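Local coordinates for protein LbaCas13a H328A (C2c2) (Lachnospiraceae bacterium NK4A179, PDB 5WLH) that binds its precursor CRISPR RNA and, as an RNA-targeting Cas13a nuclease, probably uses the guide to find RNA that it cleaves at A, at residues A[909-914]-A[972-977]; A[920-925]-A[962-967]; A[1083-1088]-A[1344-1349]. All coordinates share one frame; numbering follows the deposited sequence.

Following the chain from the N terminus, helix 901-911 ends in interaction 1, whose partner, the end of helix 960-974, arrives only after helix 915-941 and two short strands. Interaction 2 pairs helix 915-941 with an earlier part of helix 960-974, and is nested inside the loop that interaction 1 closes. The two are adjacent, centres about 12 Å apart, with Met-921 of interaction 2 packing on Ser-910 and Leu-913 of interaction 1, so three helices are tied together. Interaction 3 comes later in series, its centre about 40 Å from that of interaction 1 and 41 Å from that of interaction 2, and joins the loop leading into helix 1087-1103 to the turn between strands 1336-1344 and 1349-1353.

Interaction 1: A[909-914]-A[972-977]; sequences VSRFLS and KLCGTI. With nucleotides of chain B.
Two helix C termini meet in a buried junction close to the bound CRISPR RNA: Arg-911, at the end of helix 901-911, reaches Leu-973 and Cys-974, at the end of helix 960-974. The guanidinium lies over Leu-973, whose CB sits 3.4 Å from its plane, over the centre of that face. CG of Arg-911 is anti to the backbone N (chi1 -169°), and a bend at chi2 (65°) carries the chain across to the other helix. Water 1 lies in the guanidinium plane, 2.9 Å from Arg-911 NH1 and 3.2 Å from Leu-973 O. Water 2 lies 2.6 Å from Leu-973 O and 2.8 Å from Thr-976 O, with a weak bond to Arg-911 NH2. Glu-631 takes NE in a salt bridge, and together with the face contact on Leu-973 and water 1 this is likely to limit how the group can turn. A leucine at Arg-911 would probably leave Glu-631 without its counter-charge and water 1 without its NH1 donor. Cys-974 points its thiol back: SG lies 3.1 Å from Arg-911 O, and Leu-913 O and the guanidinium NH1 come close to it. Just past the helix, Thr-976 OG1 donates back to Lys-972 O at 2.7 Å, from above the carbonyl plane. Gly-975 O comes within 3.1 Å of N6 of A36 of chain B, so the helix end borders the RNA. Besides backbone partners, the last carbonyls gain water at Leu-973 O, the Thr-976 hydroxyl at Lys-972 O and, just past the helix, Arg-1039 at Gly-975 O, as is common where a helix ends.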
loop_
_atom_site.group_PDB
_atom_site.type_symbol
_atom_site.label_atom_id
_atom_site.label_comp_id
_atom_site.label_asym_id
_atom_site.label_seq_id
_atom_site.Cartn_x
_atom_site.Cartn_y
_atom_site.Cartn_z
ATOM N N VAL A 909 -21.261 -5.544 7.926
ATOM C CA VAL A 909 -19.802 -5.637 7.974
ATOM C C VAL A 909 -19.210 -4.388 8.620
ATOM O O VAL A 909 -18.401 -4.486 9.549
ATOM C CB VAL A 909 -19.218 -5.898 6.573
ATOM C CG1 VAL A 909 -17.693 -5.709 6.580
ATOM C CG2 VAL A 909 -19.534 -7.316 6.157
ATOM N N SER A 910 -19.626 -3.199 8.170
ATOM C CA SER A 910 -19.034 -1.987 8.742
ATOM C C SER A 910 -19.454 -1.808 10.192
ATOM O O SER A 910 -18.673 -1.305 11.010
ATOM C CB SER A 910 -19.420 -0.752 7.928
ATOM O OG SER A 910 -20.806 -0.471 8.030
ATOM N N ARG A 911 -20.662 -2.257 10.530
ATOM C CA ARG A 911 -21.186 -2.031 11.870
ATOM C C ARG A 911 -20.411 -2.813 12.920
ATOM O O ARG A 911 -20.370 -2.402 14.082
ATOM C CB ARG A 911 -22.674 -2.402 11.912
ATOM C CG ARG A 911 -23.388 -1.962 13.182
ATOM C CD ARG A 911 -23.450 -0.458 13.321
ATOM N NE ARG A 911 -24.212 -0.101 14.519
ATOM C CZ ARG A 911 -23.685 0.048 15.735
ATOM N NH1 ARG A 911 -22.379 -0.101 15.942
ATOM N NH2 ARG A 911 -24.473 0.357 16.752
ATOM N N PHE A 912 -19.805 -3.940 12.539
ATOM C CA PHE A 912 -19.054 -4.767 13.474
ATOM C C PHE A 912 -17.578 -4.397 13.537
ATOM O O PHE A 912 -16.786 -5.156 14.099
ATOM C CB PHE A 912 -19.218 -6.244 13.111
ATOM C CG PHE A 912 -20.400 -6.867 13.779
ATOM C CD1 PHE A 912 -20.305 -7.325 15.081
ATOM C CD2 PHE A 912 -21.626 -6.909 13.139
ATOM C CE1 PHE A 912 -21.396 -7.855 15.718
ATOM C CE2 PHE A 912 -22.733 -7.445 13.772
ATOM C CZ PHE A 912 -22.618 -7.915 15.065
ATOM N N LEU A 913 -17.197 -3.249 12.988
ATOM C CA LEU A 913 -15.812 -2.801 13.063
ATOM C C LEU A 913 -15.602 -1.907 14.277
ATOM O O LEU A 913 -16.546 -1.393 14.861
ATOM C CB LEU A 913 -15.435 -2.035 11.798
ATOM C CG LEU A 913 -15.548 -2.792 10.481
ATOM C CD1 LEU A 913 -15.230 -1.842 9.327
ATOM C CD2 LEU A 913 -14.592 -4.006 10.504
ATOM N N SER A 914 -14.337 -1.724 14.657
ATOM C CA SER A 914 -14.031 -0.642 15.578
ATOM C C SER A 914 -14.336 0.690 14.893
ATOM O O SER A 914 -14.388 0.758 13.660
ATOM C CB SER A 914 -12.560 -0.685 15.994
ATOM O OG SER A 914 -11.763 -0.274 14.906
ATOM N N LYS A 972 -20.275 6.384 13.288
ATOM C CA LYS A 972 -20.829 7.147 14.401
ATOM C C LYS A 972 -21.315 6.225 15.510
ATOM O O LYS A 972 -21.012 6.439 16.693
ATOM C CB LYS A 972 -21.966 8.035 13.885
ATOM C CG LYS A 972 -21.463 9.234 13.066
ATOM C CD LYS A 972 -22.482 9.703 12.058
ATOM C CE LYS A 972 -22.122 11.067 11.466
ATOM N NZ LYS A 972 -22.978 11.396 10.263
ATOM N N LEU A 973 -22.039 5.163 15.144
ATOM C CA LEU A 973 -22.624 4.296 16.157
ATOM C C LEU A 973 -21.601 3.341 16.780
ATOM O O LEU A 973 -21.735 2.984 17.956
ATOM C CB LEU A 973 -23.799 3.527 15.552
ATOM C CG LEU A 973 -25.022 4.384 15.160
ATOM C CD1 LEU A 973 -26.206 3.527 14.796
ATOM C CD2 LEU A 973 -25.416 5.324 16.313
ATOM N N CYS A 974 -20.572 2.923 16.036
ATOM C CA CYS A 974 -19.532 2.094 16.644
ATOM C C CYS A 974 -18.839 2.826 17.780
ATOM O O CYS A 974 -18.414 2.198 18.756
ATOM C CB CYS A 974 -18.507 1.664 15.594
ATOM S SG CYS A 974 -19.231 0.478 14.423
ATOM N N GLY A 975 -18.727 4.140 17.676
ATOM C CA GLY A 975 -18.105 4.932 18.715
ATOM C C GLY A 975 -19.063 5.442 19.770
ATOM O O GLY A 975 -18.651 6.228 20.634
ATOM N N THR A 976 -20.326 5.024 19.728
ATOM C CA THR A 976 -21.324 5.484 20.695
ATOM C C THR A 976 -21.560 4.379 21.714
ATOM O O THR A 976 -22.381 3.476 21.520
ATOM C CB THR A 976 -22.611 5.904 20.008
ATOM O OG1 THR A 976 -22.301 6.901 19.031
ATOM C CG2 THR A 976 -23.567 6.493 21.035
ATOM N N ILE A 977 -20.840 4.472 22.812
ATOM C CA ILE A 977 -20.910 3.494 23.885
ATOM C C ILE A 977 -22.131 3.788 24.745
ATOM O O ILE A 977 -22.453 4.953 25.020
ATOM C CB ILE A 977 -19.610 3.526 24.709
ATOM C CG1 ILE A 977 -18.421 3.220 23.804
ATOM C CG2 ILE A 977 -19.647 2.499 25.830
ATOM C CD1 ILE A 977 -18.563 1.904 23.076
ATOM P P A B 36 -15.360 11.979 16.783
ATOM O OP1 A B 36 -16.563 12.340 17.566
ATOM O OP2 A B 36 -14.895 12.839 15.675
ATOM O "O5'" A B 36 -14.124 11.793 17.752
ATOM C "C5'" A B 36 -13.622 12.892 18.491
ATOM C "C4'" A B 36 -13.374 12.504 19.923
ATOM O "O4'" A B 36 -14.617 12.092 20.552
ATOM C "C3'" A B 36 -12.414 11.352 20.129
ATOM O "O3'" A B 36 -11.858 11.552 21.429
ATOM C "C2'" A B 36 -13.364 10.151 20.153
ATOM O "O2'" A B 36 -12.833 8.984 20.735
ATOM C "C1'" A B 36 -14.522 10.731 20.959
ATOM N N9 A B 36 -15.840 10.151 20.732
ATOM C C8 A B 36 -16.439 9.753 19.561
ATOM N N7 A B 36 -17.680 9.357 19.726
ATOM C C5 A B 36 -17.918 9.540 21.087
ATOM C C6 A B 36 -19.046 9.315 21.902
ATOM N N6 A B 36 -20.203 8.828 21.440
ATOM N N1 A B 36 -18.941 9.606 23.221
ATOM C C2 A B 36 -17.787 10.094 23.686
ATOM N N3 A B 36 -16.665 10.351 23.016
ATOM C C4 A B 36 -16.800 10.046 21.709
HETATM O O HOH W 1 -22.214 0.002 18.878
HETATM O O HOH W 2 -23.829 2.409 19.432
#

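Interaction 2: A[920-925]-A[962-967]; sequences HMLGFL and DVDAVI
Helix segments 920-925 and 962-967 run nearly antiparallel, their axes 9.9 Å apart at closest approach and their directions at 166°, with Leu-922 and Ile-967 nearest in the backbone. Ile-967 pushes its two branches at consecutive residues of the other helix: CD1 meets CG of Met-921 at 3.9 Å, while CG2 meets CB of Leu-922 at 3.9 Å. CG1 stands anti to the carbonyl carbon (chi1 -59°), which sends CD1 to the extended Met-921 chain, crossed at about a right angle. The pair forms a helical hairpin whose connection carries two short strands, 954-955 and 958-959, within the largely helical architecture of Cas13a. Leu-925 lays CD2 against the backbone of the opposite helix, 3.6 Å from Asp-964 N, and touches Val-963 CG1 at 4.0 Å. Leu-922 CD1 approaches the Asp-964 carboxylate from across, 3.5 Å from OD2, an apolar neighbour for a buried acid. That same oxygen takes a weak hydrogen bond from His-926, one residue past the first segment. Along one flank of the hairpin, Trp-906 of helix 901-911 touches both Met-921 and Val-963.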
loop_
_atom_site.group_PDB
_atom_site.type_symbol
_atom_site.label_atom_id
_atom_site.label_comp_id
_atom_site.label_asym_id
_atom_site.label_seq_id
_atom_site.Cartn_x
_atom_site.Cartn_y
_atom_site.Cartn_z
ATOM N N HIS A 920 -11.679 4.121 8.588
ATOM C CA HIS A 920 -10.770 3.730 7.511
ATOM C C HIS A 920 -11.532 3.150 6.320
ATOM O O HIS A 920 -11.228 3.464 5.162
ATOM C CB HIS A 920 -9.764 2.693 8.014
ATOM C CG HIS A 920 -8.672 3.241 8.877
ATOM N ND1 HIS A 920 -8.079 4.464 8.651
ATOM C CD2 HIS A 920 -8.030 2.703 9.944
ATOM C CE1 HIS A 920 -7.140 4.671 9.557
ATOM N NE2 HIS A 920 -7.087 3.617 10.350
ATOM N N MET A 921 -12.502 2.272 6.585
ATOM C CA MET A 921 -13.319 1.721 5.510
ATOM C C MET A 921 -14.021 2.826 4.738
ATOM O O MET A 921 -14.026 2.823 3.509
ATOM C CB MET A 921 -14.347 0.734 6.074
ATOM C CG MET A 921 -15.155 0.007 5.014
ATOM S SD MET A 921 -16.294 -1.113 5.873
ATOM C CE MET A 921 -16.635 -2.326 4.602
ATOM N N LEU A 922 -14.581 3.805 5.445
ATOM C CA LEU A 922 -15.205 4.932 4.767
ATOM C C LEU A 922 -14.190 5.684 3.915
ATOM O O LEU A 922 -14.495 6.085 2.782
ATOM C CB LEU A 922 -15.840 5.859 5.799
ATOM C CG LEU A 922 -16.744 6.962 5.277
ATOM C CD1 LEU A 922 -17.773 6.398 4.281
ATOM C CD2 LEU A 922 -17.428 7.619 6.475
ATOM N N GLY A 923 -12.980 5.869 4.436
ATOM C CA GLY A 923 -11.944 6.547 3.674
ATOM C C GLY A 923 -11.568 5.794 2.406
ATOM O O GLY A 923 -11.307 6.400 1.371
ATOM N N PHE A 924 -11.548 4.456 2.471
ATOM C CA PHE A 924 -11.241 3.669 1.282
ATOM C C PHE A 924 -12.347 3.807 0.239
ATOM O O PHE A 924 -12.082 3.834 -0.969
ATOM C CB PHE A 924 -11.054 2.201 1.667
ATOM C CG PHE A 924 -9.694 1.901 2.258
ATOM C CD1 PHE A 924 -8.551 2.331 1.619
ATOM C CD2 PHE A 924 -9.575 1.187 3.447
ATOM C CE1 PHE A 924 -7.285 2.062 2.175
ATOM C CE2 PHE A 924 -8.322 0.912 3.989
ATOM C CZ PHE A 924 -7.193 1.339 3.343
ATOM N N LEU A 925 -13.594 3.854 0.688
ATOM C CA LEU A 925 -14.687 4.100 -0.242
ATOM C C LEU A 925 -14.507 5.444 -0.929
ATOM O O LEU A 925 -14.674 5.556 -2.148
ATOM C CB LEU A 925 -16.018 4.049 0.487
ATOM C CG LEU A 925 -17.204 4.252 -0.457
ATOM C CD1 LEU A 925 -17.373 2.999 -1.293
ATOM C CD2 LEU A 925 -18.477 4.542 0.354
ATOM N N ASP A 962 -25.272 5.705 -1.050
ATOM C CA ASP A 962 -25.941 4.916 -0.023
ATOM C C ASP A 962 -24.942 4.125 0.804
ATOM O O ASP A 962 -25.080 4.035 2.029
ATOM C CB ASP A 962 -26.955 3.958 -0.640
ATOM C CG ASP A 962 -28.170 4.675 -1.185
ATOM O OD1 ASP A 962 -28.385 5.858 -0.821
ATOM O OD2 ASP A 962 -28.897 4.053 -1.973
ATOM N N VAL A 963 -23.954 3.517 0.146
ATOM C CA VAL A 963 -22.929 2.781 0.878
ATOM C C VAL A 963 -22.238 3.705 1.850
ATOM O O VAL A 963 -22.000 3.354 3.011
ATOM C CB VAL A 963 -21.916 2.148 -0.085
ATOM C CG1 VAL A 963 -20.859 1.386 0.725
ATOM C CG2 VAL A 963 -22.640 1.202 -1.025
ATOM N N ASP A 964 -21.883 4.897 1.363
ATOM C CA ASP A 964 -21.255 5.913 2.186
ATOM C C ASP A 964 -22.083 6.203 3.426
ATOM O O ASP A 964 -21.573 6.152 4.550
ATOM C CB ASP A 964 -21.033 7.172 1.355
ATOM C CG ASP A 964 -20.130 8.174 2.047
ATOM O OD1 ASP A 964 -20.581 8.800 3.034
ATOM O OD2 ASP A 964 -18.957 8.325 1.628
ATOM N N ALA A 965 -23.379 6.480 3.240
ATOM C CA ALA A 965 -24.231 6.821 4.371
ATOM C C ALA A 965 -24.319 5.668 5.354
ATOM O O ALA A 965 -24.363 5.881 6.567
ATOM C CB ALA A 965 -25.626 7.196 3.871
ATOM N N VAL A 966 -24.352 4.436 4.847
ATOM C CA VAL A 966 -24.431 3.283 5.734
ATOM C C VAL A 966 -23.161 3.160 6.558
ATOM O O VAL A 966 -23.208 2.978 7.781
ATOM C CB VAL A 966 -24.684 2.004 4.926
ATOM C CG1 VAL A 966 -24.465 0.818 5.803
ATOM C CG2 VAL A 966 -26.120 2.005 4.361
ATOM N N ILE A 967 -22.004 3.213 5.894
ATOM C CA ILE A 967 -20.755 3.091 6.639
ATOM C C ILE A 967 -20.622 4.232 7.631
ATOM O O ILE A 967 -20.205 4.030 8.773
ATOM C CB ILE A 967 -19.549 3.039 5.693
ATOM C CG1 ILE A 967 -19.663 1.861 4.731
ATOM C CG2 ILE A 967 -18.253 2.898 6.523
ATOM C CD1 ILE A 967 -18.459 1.742 3.797
#

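Interaction 3: A[1083-1088]-A[1344-1349]; sequences IFDSED and KLKNGT. With nucleotides of chain B.
Leu-1345 lies over the carbonyls of the opposing loop, with CB 3.4 Å from Phe-1084 O and CD2 3.7 Å from Ser-1086 O. Next to it, Lys-1346 N gives Phe-1084 O a weak hydrogen bond of 3.2 Å, bent to 132° at the hydrogen. Water 3 adds a second link, accepting from Phe-1084 N at 3.1 Å and donating to Lys-1344 O at 2.6 Å. The carboxylate of Asp-1085 meets the aliphatic part of Lys-1346: OD1 is 3.3 Å from its CG, whereas OD2, in a long, weak ion pair with Lys-1081, stays 6.3 Å from NZ. Bends at chi2 (-56°) and chi3 (115°) bring NZ beside Ile-1083 CB and CG2, the two side chains crossing at about a right angle. Lys-1344 leads off elsewhere, its NZ donating to O3' of U42 of chain B at 2.8 Å, the oxygen bridging to the phosphate of G43 of chain B. Segment 1344-1349 is the turn of a beta hairpin between strands 1336-1344 and 1349-1353; the other leads into helix 1087-1103, where Ser-1086 is the N-cap and bonds Glu-1089 N. Phe-1084 packs on that helix at Ile-1093, while Leu-1345 touches its Gln-1090 and Val-1350 of strand 1349-1353.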
loop_
_atom_site.group_PDB
_atom_site.type_symbol
_atom_site.label_atom_id
_atom_site.label_comp_id
_atom_site.label_asym_id
_atom_site.label_seq_id
_atom_site.Cartn_x
_atom_site.Cartn_y
_atom_site.Cartn_z
ATOM N N ILE A 1083 0.921 27.022 22.618
ATOM C CA ILE A 1083 2.291 27.212 22.161
ATOM C C ILE A 1083 3.027 27.969 23.259
ATOM O O ILE A 1083 2.645 29.092 23.609
ATOM C CB ILE A 1083 2.342 27.966 20.822
ATOM C CG1 ILE A 1083 1.080 27.681 20.002
ATOM C CG2 ILE A 1083 3.568 27.567 20.029
ATOM C CD1 ILE A 1083 1.001 28.461 18.706
ATOM N N PHE A 1084 4.073 27.358 23.803
ATOM C CA PHE A 1084 4.636 27.770 25.081
ATOM C C PHE A 1084 5.911 28.586 24.908
ATOM O O PHE A 1084 6.491 28.679 23.824
ATOM C CB PHE A 1084 4.901 26.539 25.955
ATOM C CG PHE A 1084 3.767 25.555 25.959
ATOM C CD1 PHE A 1084 2.684 25.733 26.805
ATOM C CD2 PHE A 1084 3.770 24.468 25.099
ATOM C CE1 PHE A 1084 1.630 24.837 26.804
ATOM C CE2 PHE A 1084 2.721 23.569 25.094
ATOM C CZ PHE A 1084 1.648 23.755 25.946
ATOM N N ASP A 1085 6.340 29.192 26.017
ATOM C CA ASP A 1085 7.559 29.991 26.059
ATOM C C ASP A 1085 8.781 29.130 26.366
ATOM O O ASP A 1085 9.740 29.102 25.591
ATOM C CB ASP A 1085 7.425 31.111 27.102
ATOM C CG ASP A 1085 6.538 32.250 26.634
ATOM O OD1 ASP A 1085 7.080 33.275 26.164
ATOM O OD2 ASP A 1085 5.299 32.125 26.742
ATOM N N SER A 1086 8.756 28.418 27.485
ATOM C CA SER A 1086 9.939 27.722 27.965
ATOM C C SER A 1086 10.080 26.344 27.325
ATOM O O SER A 1086 9.132 25.777 26.775
ATOM C CB SER A 1086 9.899 27.580 29.486
ATOM O OG SER A 1086 10.571 26.406 29.898
ATOM N N GLU A 1087 11.299 25.808 27.411
ATOM C CA GLU A 1087 11.582 24.476 26.896
ATOM C C GLU A 1087 11.049 23.391 27.826
ATOM O O GLU A 1087 10.450 22.415 27.363
ATOM C CB GLU A 1087 13.086 24.311 26.690
ATOM C CG GLU A 1087 13.441 23.352 25.586
ATOM C CD GLU A 1087 14.926 23.086 25.489
ATOM O OE1 GLU A 1087 15.708 24.061 25.529
ATOM O OE2 GLU A 1087 15.312 21.901 25.373
ATOM N N ASP A 1088 11.255 23.544 29.136
ATOM C CA ASP A 1088 10.734 22.582 30.098
ATOM C C ASP A 1088 9.234 22.720 30.315
ATOM O O ASP A 1088 8.624 21.822 30.904
ATOM C CB ASP A 1088 11.466 22.714 31.435
ATOM C CG ASP A 1088 12.863 22.122 31.393
ATOM O OD1 ASP A 1088 13.789 22.820 30.933
ATOM O OD2 ASP A 1088 13.033 20.955 31.808
ATOM N N LYS A 1344 7.468 24.284 18.013
ATOM C CA LYS A 1344 7.816 25.695 17.968
ATOM C C LYS A 1344 7.400 26.382 19.258
ATOM O O LYS A 1344 6.320 26.125 19.795
ATOM C CB LYS A 1344 7.144 26.383 16.785
ATOM C CG LYS A 1344 7.260 25.646 15.486
ATOM C CD LYS A 1344 7.094 26.626 14.355
ATOM C CE LYS A 1344 7.165 25.926 13.031
ATOM N NZ LYS A 1344 8.469 25.243 12.789
ATOM N N LEU A 1345 8.268 27.262 19.752
ATOM C CA LEU A 1345 8.019 28.037 20.954
ATOM C C LEU A 1345 7.866 29.511 20.577
ATOM O O LEU A 1345 7.585 29.842 19.415
ATOM C CB LEU A 1345 9.161 27.802 21.948
ATOM C CG LEU A 1345 9.492 26.360 22.335
ATOM C CD1 LEU A 1345 10.797 26.298 23.114
ATOM C CD2 LEU A 1345 8.359 25.741 23.145
ATOM N N LYS A 1346 8.043 30.394 21.560
ATOM C CA LYS A 1346 8.227 31.812 21.269
ATOM C C LYS A 1346 9.680 32.094 20.900
ATOM O O LYS A 1346 9.958 32.749 19.890
ATOM C CB LYS A 1346 7.803 32.663 22.471
ATOM C CG LYS A 1346 6.488 32.243 23.136
ATOM C CD LYS A 1346 5.324 32.223 22.160
ATOM C CE LYS A 1346 4.786 30.816 21.970
ATOM N NZ LYS A 1346 3.918 30.756 20.768
ATOM N N ASN A 1347 10.616 31.601 21.716
ATOM C CA ASN A 1347 12.045 31.677 21.440
ATOM C C ASN A 1347 12.332 31.139 20.048
ATOM O O ASN A 1347 12.568 31.892 19.096
ATOM C CB ASN A 1347 12.824 30.849 22.461
ATOM C CG ASN A 1347 12.274 31.000 23.857
ATOM O OD1 ASN A 1347 11.061 30.945 24.045
ATOM N ND2 ASN A 1347 13.151 31.109 24.849
ATOM N N GLY A 1348 12.281 29.818 19.933
ATOM C CA GLY A 1348 12.543 29.132 18.688
ATOM C C GLY A 1348 11.944 27.742 18.676
ATOM O O GLY A 1348 10.720 27.588 18.644
ATOM N N THR A 1349 12.795 26.720 18.727
ATOM C CA THR A 1349 12.356 25.350 18.507
ATOM C C THR A 1349 12.985 24.407 19.525
ATOM O O THR A 1349 14.167 24.536 19.858
ATOM C CB THR A 1349 12.707 24.906 17.079
ATOM O OG1 THR A 1349 11.845 25.579 16.152
ATOM C CG2 THR A 1349 12.551 23.402 16.913
ATOM P P G B 43 6.054 24.360 10.077
ATOM O OP1 G B 43 6.421 25.793 10.138
ATOM O OP2 G B 43 4.624 23.963 10.143
ATOM O "O5'" G B 43 6.642 23.814 8.704
ATOM C "C5'" G B 43 7.976 24.092 8.300
ATOM C "C4'" G B 43 8.438 23.094 7.268
ATOM O "O4'" G B 43 8.279 21.752 7.814
ATOM C "C3'" G B 43 7.631 23.069 5.973
ATOM O "O3'" G B 43 8.030 24.042 5.018
ATOM C "C2'" G B 43 7.798 21.630 5.504
ATOM O "O2'" G B 43 9.088 21.437 4.940
ATOM C "C1'" G B 43 7.744 20.887 6.834
ATOM N N9 G B 43 6.354 20.557 7.225
ATOM C C8 G B 43 5.632 21.214 8.190
ATOM N N7 G B 43 4.429 20.755 8.372
ATOM C C5 G B 43 4.327 19.714 7.467
ATOM C C6 G B 43 3.231 18.844 7.213
ATOM O O6 G B 43 2.115 18.819 7.752
ATOM N N1 G B 43 3.541 17.929 6.215
ATOM C C2 G B 43 4.743 17.866 5.553
ATOM N N2 G B 43 4.849 16.910 4.619
ATOM N N3 G B 43 5.770 18.673 5.780
ATOM C C4 G B 43 5.508 19.565 6.758
ATOM P P U B 42 2.735 21.950 13.986
ATOM O OP1 U B 42 2.605 23.365 14.430
ATOM O OP2 U B 42 1.734 21.374 13.060
ATOM O "O5'" U B 42 4.158 21.780 13.297
ATOM C "C5'" U B 42 5.321 22.394 13.833
ATOM C "C4'" U B 42 6.537 21.955 13.061
ATOM O "O4'" U B 42 6.652 20.508 13.152
ATOM C "C3'" U B 42 6.492 22.227 11.561
ATOM O "O3'" U B 42 6.867 23.552 11.211
ATOM C "C2'" U B 42 7.415 21.154 10.999
ATOM O "O2'" U B 42 8.775 21.513 11.179
ATOM C "C1'" U B 42 7.105 19.981 11.922
ATOM N N1 U B 42 6.063 19.084 11.367
ATOM C C2 U B 42 6.445 18.203 10.367
ATOM O O2 U B 42 7.582 18.153 9.939
ATOM N N3 U B 42 5.457 17.381 9.883
ATOM C C4 U B 42 4.141 17.351 10.293
ATOM O O4 U B 42 3.358 16.559 9.769
ATOM C C5 U B 42 3.821 18.289 11.330
ATOM C C6 U B 42 4.768 19.100 11.820
HETATM O O HOH W 3 4.994 25.161 21.874
#